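Local atomic coordinates of endo-pectate lyase (Erwinia chrysanthemi, PDB entry 3B8Y), a protein that probably cleaves polygalacturonate and methylated pectins within the chain by eliminative cleavage, using calcium as a cofactor. Residues A197-K202 / L226-K231; H247-R252 / I277-G282. One frame throughout, in Å; residues are numbered along the deposited sequence.

Contact 1: A197-K202 / L226-K231. With ADA (alpha-D-galactopyranuronic acid), chain C; ADA (alpha-D-galactopyranuronic acid), chain B.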
loop_
_atom_site.group_PDB
_atom_site.type_symbol
_atom_site.label_atom_id
_atom_site.label_comp_id
_atom_site.label_asym_id
_atom_site.label_seq_id
_atom_site.Cartn_x
_atom_site.Cartn_y
_atom_site.Cartn_z
ATOM N N ALA A 197 0.129 6.855 4.798
ATOM C CA ALA A 197 -1.298 6.974 5.031
ATOM C C ALA A 197 -1.496 6.844 6.519
ATOM O O ALA A 197 -0.827 6.042 7.165
ATOM C CB ALA A 197 -2.058 5.861 4.299
ATOM N N THR A 198 -2.413 7.647 7.048
ATOM C CA THR A 198 -2.715 7.667 8.466
ATOM C C THR A 198 -4.198 7.416 8.687
ATOM O O THR A 198 -5.061 8.035 8.054
ATOM C CB THR A 198 -2.292 9.025 9.099
ATOM O OG1 THR A 198 -0.880 9.195 8.948
ATOM C CG2 THR A 198 -2.623 9.083 10.578
ATOM N N ASN A 199 -4.486 6.450 9.547
ATOM C CA ASN A 199 -5.854 6.106 9.865
ATOM C C ASN A 199 -6.249 6.859 11.125
ATOM O O ASN A 199 -5.805 6.509 12.215
ATOM C CB ASN A 199 -5.972 4.594 10.099
ATOM C CG ASN A 199 -7.405 4.130 10.325
ATOM O OD1 ASN A 199 -8.353 4.907 10.244
ATOM N ND2 ASN A 199 -7.565 2.841 10.583
ATOM N N ASN A 200 -6.991 7.951 10.943
ATOM C CA ASN A 200 -7.517 8.761 12.047
ATOM C C ASN A 200 -9.041 8.568 11.972
ATOM O O ASN A 200 -9.805 9.362 12.520
ATOM C CB ASN A 200 -7.224 10.263 11.848
ATOM C CG ASN A 200 -5.743 10.628 11.999
ATOM O OD1 ASN A 200 -5.190 11.366 11.171
ATOM N ND2 ASN A 200 -5.117 10.162 13.067
ATOM N N GLY A 201 -9.476 7.535 11.250
ATOM C CA GLY A 201 -10.898 7.289 11.094
ATOM C C GLY A 201 -11.410 5.974 11.638
ATOM O O GLY A 201 -10.895 5.444 12.615
ATOM N N LYS A 202 -12.435 5.441 10.985
ATOM C CA LYS A 202 -13.057 4.193 11.401
ATOM C C LYS A 202 -12.436 2.995 10.688
ATOM O O LYS A 202 -12.049 2.020 11.329
ATOM C CB LYS A 202 -14.574 4.251 11.144
ATOM C CG LYS A 202 -15.346 3.096 11.747
ATOM C CD LYS A 202 -15.417 3.206 13.265
ATOM C CE LYS A 202 -15.972 1.916 13.874
ATOM N NZ LYS A 202 -16.427 2.097 15.278
ATOM N N LEU A 226 1.943 2.680 7.123
ATOM C CA LEU A 226 0.582 2.880 7.612
ATOM C C LEU A 226 0.593 3.193 9.111
ATOM O O LEU A 226 1.036 2.382 9.924
ATOM C CB LEU A 226 -0.292 1.658 7.317
ATOM C CG LEU A 226 -0.350 1.232 5.856
ATOM C CD1 LEU A 226 -1.248 0.023 5.729
ATOM C CD2 LEU A 226 -0.837 2.356 4.974
ATOM N N GLN A 227 0.169 4.411 9.447
ATOM C CA GLN A 227 0.107 4.894 10.831
ATOM C C GLN A 227 -1.341 4.839 11.285
ATOM O O GLN A 227 -2.221 5.384 10.620
ATOM C CB GLN A 227 0.596 6.340 10.913
ATOM C CG GLN A 227 1.863 6.547 11.714
ATOM C CD GLN A 227 1.730 6.140 13.160
ATOM O OE1 GLN A 227 0.827 6.586 13.867
ATOM N NE2 GLN A 227 2.633 5.284 13.612
ATOM N N HIS A 228 -1.585 4.188 12.414
ATOM C CA HIS A 228 -2.941 4.035 12.956
ATOM C C HIS A 228 -3.036 4.767 14.292
ATOM O O HIS A 228 -2.440 4.334 15.277
ATOM C CB HIS A 228 -3.206 2.546 13.167
ATOM C CG HIS A 228 -4.651 2.166 13.151
ATOM N ND1 HIS A 228 -5.101 1.010 12.546
ATOM C CD2 HIS A 228 -5.732 2.731 13.736
ATOM C CE1 HIS A 228 -6.396 0.877 12.771
ATOM N NE2 HIS A 228 -6.802 1.908 13.489
ATOM N N ASN A 229 -3.779 5.871 14.321
ATOM C CA ASN A 229 -3.923 6.675 15.538
ATOM C C ASN A 229 -5.317 6.637 16.170
ATOM O O ASN A 229 -5.455 6.849 17.369
ATOM C CB ASN A 229 -3.538 8.131 15.274
ATOM C CG ASN A 229 -2.123 8.280 14.761
ATOM O OD1 ASN A 229 -1.230 7.528 15.132
ATOM N ND2 ASN A 229 -1.920 9.246 13.879
ATOM N N SER A 230 -6.355 6.446 15.360
ATOM C CA SER A 230 -7.718 6.374 15.890
ATOM C C SER A 230 -7.900 5.051 16.644
ATOM O O SER A 230 -7.120 4.117 16.461
ATOM C CB SER A 230 -8.741 6.486 14.755
ATOM O OG SER A 230 -8.538 5.461 13.797
ATOM N N LYS A 231 -8.917 4.985 17.499
ATOM C CA LYS A 231 -9.191 3.781 18.288
ATOM C C LYS A 231 -10.505 3.143 17.839
ATOM O O LYS A 231 -11.352 3.819 17.249
ATOM C CB LYS A 231 -9.258 4.141 19.775
ATOM C CG LYS A 231 -8.067 4.948 20.262
ATOM C CD LYS A 231 -8.309 5.472 21.662
ATOM C CE LYS A 231 -7.434 6.679 21.980
ATOM N NZ LYS A 231 -7.838 7.299 23.286
HETATM C C1 ADA C . 5.102 9.581 16.220
HETATM C C2 ADA C . 4.450 10.476 17.283
HETATM C C3 ADA C . 3.008 10.049 17.432
HETATM C C4 ADA C . 2.320 10.225 16.079
HETATM C C5 ADA C . 3.043 9.382 15.042
HETATM C C6 ADA C . 2.397 9.576 13.687
HETATM O O2 ADA C . 5.118 10.313 18.529
HETATM O O3 ADA C . 2.364 10.854 18.417
HETATM O O4 ADA C . 2.289 11.604 15.664
HETATM O O5 ADA C . 4.442 9.733 14.950
HETATM O O6B ADA C . 1.085 9.336 13.520
HETATM O O6A ADA C . 3.065 9.964 12.752
HETATM C C1 ADA B . 7.124 5.882 18.071
HETATM C C2 ADA B . 5.621 5.719 17.812
HETATM C C3 ADA B . 5.360 5.859 16.333
HETATM C C4 ADA B . 5.846 7.231 15.896
HETATM C C5 ADA B . 7.367 7.305 16.209
HETATM C C6 ADA B . 7.911 8.646 15.763
HETATM O O2 ADA B . 5.182 4.432 18.237
HETATM O O3 ADA B . 3.965 5.725 16.081
HETATM O O4 ADA B . 5.115 8.231 16.639
HETATM O O5 ADA B . 7.579 7.171 17.627
HETATM O O6B ADA B . 7.833 8.996 14.473
HETATM O O6A ADA B . 8.423 9.400 16.563
#

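Contact 2: H247-R252 / I277-G282. With ADA (alpha-D-galactopyranuronic acid), chain D; ADA (alpha-D-galactopyranuronic acid), chain B.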
loop_
_atom_site.group_PDB
_atom_site.type_symbol
_atom_site.label_atom_id
_atom_site.label_comp_id
_atom_site.label_asym_id
_atom_site.label_seq_id
_atom_site.Cartn_x
_atom_site.Cartn_y
_atom_site.Cartn_z
ATOM N N HIS A 247 12.177 0.291 4.343
ATOM C CA HIS A 247 11.091 0.730 5.209
ATOM C C HIS A 247 11.265 0.428 6.703
ATOM O O HIS A 247 12.091 -0.388 7.084
ATOM C CB HIS A 247 9.777 0.112 4.724
ATOM C CG HIS A 247 9.337 0.595 3.381
ATOM N ND1 HIS A 247 8.634 1.765 3.207
ATOM C CD2 HIS A 247 9.504 0.068 2.147
ATOM C CE1 HIS A 247 8.387 1.942 1.922
ATOM N NE2 HIS A 247 8.906 0.927 1.257
ATOM N N GLY A 248 10.494 1.121 7.540
ATOM C CA GLY A 248 10.540 0.886 8.972
ATOM C C GLY A 248 9.522 -0.204 9.275
ATOM O O GLY A 248 9.874 -1.380 9.411
ATOM N N LYS A 249 8.252 0.188 9.367
ATOM C CA LYS A 249 7.162 -0.755 9.598
ATOM C C LYS A 249 6.086 -0.566 8.536
ATOM O O LYS A 249 5.918 0.530 7.998
ATOM C CB LYS A 249 6.552 -0.576 10.991
ATOM C CG LYS A 249 7.502 -0.922 12.132
ATOM C CD LYS A 249 6.837 -0.724 13.491
ATOM C CE LYS A 249 7.832 -0.873 14.638
ATOM N NZ LYS A 249 8.873 0.185 14.619
ATOM N N LEU A 250 5.387 -1.643 8.197
ATOM C CA LEU A 250 4.319 -1.549 7.218
ATOM C C LEU A 250 3.147 -0.897 7.939
ATOM O O LEU A 250 2.491 -0.003 7.406
ATOM C CB LEU A 250 3.933 -2.939 6.689
ATOM C CG LEU A 250 2.850 -3.053 5.594
ATOM C CD1 LEU A 250 2.933 -4.420 4.932
ATOM C CD2 LEU A 250 1.454 -2.860 6.158
ATOM N N TRP A 251 2.919 -1.344 9.173
ATOM C CA TRP A 251 1.845 -0.832 10.007
ATOM C C TRP A 251 2.267 -0.754 11.464
ATOM O O TRP A 251 2.926 -1.656 12.006
ATOM C CB TRP A 251 0.612 -1.717 9.886
ATOM C CG TRP A 251 -0.542 -1.322 10.757
ATOM C CD1 TRP A 251 -1.536 -0.432 10.450
ATOM C CD2 TRP A 251 -0.885 -1.876 12.037
ATOM N NE1 TRP A 251 -2.479 -0.415 11.445
ATOM C CE2 TRP A 251 -2.106 -1.288 12.433
ATOM C CE3 TRP A 251 -0.282 -2.818 12.884
ATOM C CZ2 TRP A 251 -2.740 -1.608 13.642
ATOM C CZ3 TRP A 251 -0.915 -3.139 14.091
ATOM C CH2 TRP A 251 -2.135 -2.531 14.453
ATOM N N ARG A 252 1.860 0.341 12.094
ATOM C CA ARG A 252 2.148 0.568 13.488
ATOM C C ARG A 252 0.989 1.231 14.231
ATOM O O ARG A 252 0.530 2.313 13.849
ATOM C CB ARG A 252 3.394 1.440 13.629
ATOM C CG ARG A 252 3.758 1.751 15.056
ATOM C CD ARG A 252 3.915 0.481 15.878
ATOM N NE ARG A 252 4.741 0.737 17.046
ATOM C CZ ARG A 252 4.341 0.601 18.306
ATOM N NH1 ARG A 252 5.187 0.888 19.299
ATOM N NH2 ARG A 252 3.115 0.143 18.572
ATOM N N ILE A 277 12.806 -4.179 5.375
ATOM C CA ILE A 277 11.873 -3.582 6.313
ATOM C C ILE A 277 12.259 -4.048 7.726
ATOM O O ILE A 277 12.713 -5.169 7.894
ATOM C CB ILE A 277 10.421 -3.994 5.952
ATOM C CG1 ILE A 277 9.415 -3.056 6.613
ATOM C CG2 ILE A 277 10.166 -5.447 6.312
ATOM C CD1 ILE A 277 7.989 -3.249 6.123
ATOM N N ASP A 278 12.148 -3.168 8.717
ATOM C CA ASP A 278 12.499 -3.509 10.103
ATOM C C ASP A 278 11.514 -4.503 10.711
ATOM O O ASP A 278 11.900 -5.375 11.496
ATOM C CB ASP A 278 12.558 -2.248 10.982
ATOM C CG ASP A 278 13.636 -1.263 10.543
ATOM O OD1 ASP A 278 14.406 -1.566 9.606
ATOM O OD2 ASP A 278 13.714 -0.170 11.146
ATOM N N SER A 279 10.232 -4.301 10.418
ATOM C CA SER A 279 9.158 -5.187 10.882
ATOM C C SER A 279 7.868 -4.860 10.136
ATOM O O SER A 279 7.743 -3.796 9.530
ATOM C CB SER A 279 8.945 -5.097 12.402
ATOM O OG SER A 279 8.224 -3.941 12.782
ATOM N N ILE A 280 6.918 -5.784 10.179
ATOM C CA ILE A 280 5.650 -5.615 9.495
ATOM C C ILE A 280 4.617 -4.879 10.337
ATOM O O ILE A 280 4.181 -3.790 9.956
ATOM C CB ILE A 280 5.087 -6.981 9.021
ATOM C CG1 ILE A 280 6.048 -7.618 8.019
ATOM C CG2 ILE A 280 3.704 -6.813 8.411
ATOM C CD1 ILE A 280 6.358 -6.742 6.796
ATOM N N ALA A 281 4.250 -5.461 11.480
ATOM C CA ALA A 281 3.265 -4.863 12.356
ATOM C C ALA A 281 3.710 -4.639 13.800
ATOM O O ALA A 281 4.429 -5.441 14.383
ATOM C CB ALA A 281 1.990 -5.671 12.332
ATOM N N GLY A 282 3.227 -3.541 14.374
ATOM C CA GLY A 282 3.537 -3.195 15.747
ATOM C C GLY A 282 2.229 -2.978 16.481
ATOM O O GLY A 282 1.498 -2.035 16.177
HETATM C C1 ADA D . 10.469 3.518 15.620
HETATM C C2 ADA D . 10.423 4.988 16.037
HETATM C C3 ADA D . 10.331 5.072 17.550
HETATM C C4 ADA D . 9.057 4.329 17.996
HETATM C C5 ADA D . 9.189 2.879 17.518
HETATM C C6 ADA D . 7.940 2.161 17.937
HETATM O O1 ADA D . 11.626 2.878 16.154
HETATM O O2 ADA D . 11.603 5.650 15.593
HETATM O O3 ADA D . 10.280 6.448 17.950
HETATM O O4 ADA D . 7.866 4.893 17.398
HETATM O O5 ADA D . 9.279 2.846 16.079
HETATM O O6B ADA D . 7.630 2.045 19.240
HETATM O O6A ADA D . 7.213 1.694 17.094
HETATM C C1 ADA B . 7.124 5.882 18.071
HETATM C C2 ADA B . 5.621 5.719 17.812
HETATM C C3 ADA B . 5.360 5.859 16.333
HETATM C C4 ADA B . 5.846 7.231 15.896
HETATM C C5 ADA B . 7.367 7.305 16.209
HETATM C C6 ADA B . 7.911 8.646 15.763
HETATM O O2 ADA B . 5.182 4.432 18.237
HETATM O O3 ADA B . 3.965 5.725 16.081
HETATM O O4 ADA B . 5.115 8.231 16.639
HETATM O O5 ADA B . 7.579 7.171 17.627
HETATM O O6B ADA B . 7.833 8.996 14.473
HETATM O O6A ADA B . 8.423 9.400 16.563
#

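Contact 1: A197-K202 / L226-K231
Ala-197, Thr-198 and Asn-199 pair in parallel with Leu-226, Gln-227 and His-228 through nearly straight backbone bonds, Gln-227 N to Ala-197 O at 3.0 Å and Asn-199 N to Gln-227 O at 2.7 Å. At the end of its strand Asn-199 O accepts two donors, Asn-229 N and Ser-230 N, and the register slips by one.

These are adjacent coils of the right-handed parallel beta-helix of pectate lyases. Its interior receives Ala-197 CB against Leu-226 CD2 at 3.8 Å, small beside branched, while Met-204 packs on both.

In the same layer Asn-199 lies alongside His-228, its CB making a CH-pi contact over the ring face, with ND2 above the ring near its rim and the amide turned 42° from the ring. ND2 bonds instead to Thr-235, and His-228 NE2 to Ser-233.

Two short polar side chains reach nearby backbone: Asn-199 OD1 accepts Gly-201 N at 3.0 Å, an Asx turn, and across the contact Ser-230 OG, set between its backbone N and carbonyl carbon (chi1 58°), donates to Gly-201 O at 2.6 Å.

On the outer side Asn-229 ND2 passes Thr-198 CG2 at 3.4 Å and donates to carboxylate oxygen O6B of the chain C galacturonate at 3.0 Å.

Contact 2: H247-R252 / I277-G282
His-247 to Arg-252 and Ile-277 to Gly-282 make a buried parallel pairing between successive coils, in register from end to end, whose outer face holds substrate sugar. Corners in both segments break the pairing into short pieces. Ser-279 N donates to Gly-248 O at 3.1 Å and Trp-251 N to Ile-280 O at 2.9 Å, both well aligned, whereas Gly-282 N to Trp-251 O is weak. At the first corner Asp-278 N meets His-247 O from above the carbonyl plane.

Apolar groups pack from coil to coil, as expected inside a parallel beta-helix. Ile-277 has CG1 anti to its backbone N (chi1 -162°), which lays that branch alongside His-247 CB at 3.7 Å and carries CD1 on to Leu-250. The small Ala-281 sets its CB at the edge of the Trp-251 indole, 3.7 Å from CE3. The indole NE1 is spent on His-228 ND1, so this large ring is tied at its polar end as well as packed.

Facing outward, Lys-249 and Arg-252 are the long cations suited to an acidic sugar. Lys-249 runs extended across Ser-279 OG and bends only at its last torsion (chi4 65°), bringing NZ to O5 of the chain D galacturonate at 3.1 Å. Arg-252 bends at chi2 (55°) and meets that sugar's carboxylate edge-on with two bonds, NE to O6A and NH1 to O6B, each 2.7 Å; C6 lies in the guanidinium plane. Such a fork would fix the carboxylate's rotation and balance its charge. Gly-282, with no side chain, leaves room for Arg-252 CD to lie 3.7 Å from its CA. Beyond the segments, Asn-284 binds Arg-252 NH2, and Phe-312 makes a cation-pi contact with the guanidinium.

From the N terminus, the chain passes 197-202, makes one circuit of the beta-helix through strands 203-207 and 210-213, and returns at 226-231, where contact 1 closes the first loop. It then goes round again through strands 233-238 and 241-244 to 247-252, and a further circuit to 277-282 closes contact 2. The loops thus follow in series, neither nested nor crossed. Strand 224-228 of contact 1 lies directly beside strand 249-253 of contact 2: Leu-226 N probably bonds to Leu-250 O, and Leu-226 O to Arg-252 N. Together they join four consecutive coils on one side of the solenoid, and both reach the chain B galacturonate.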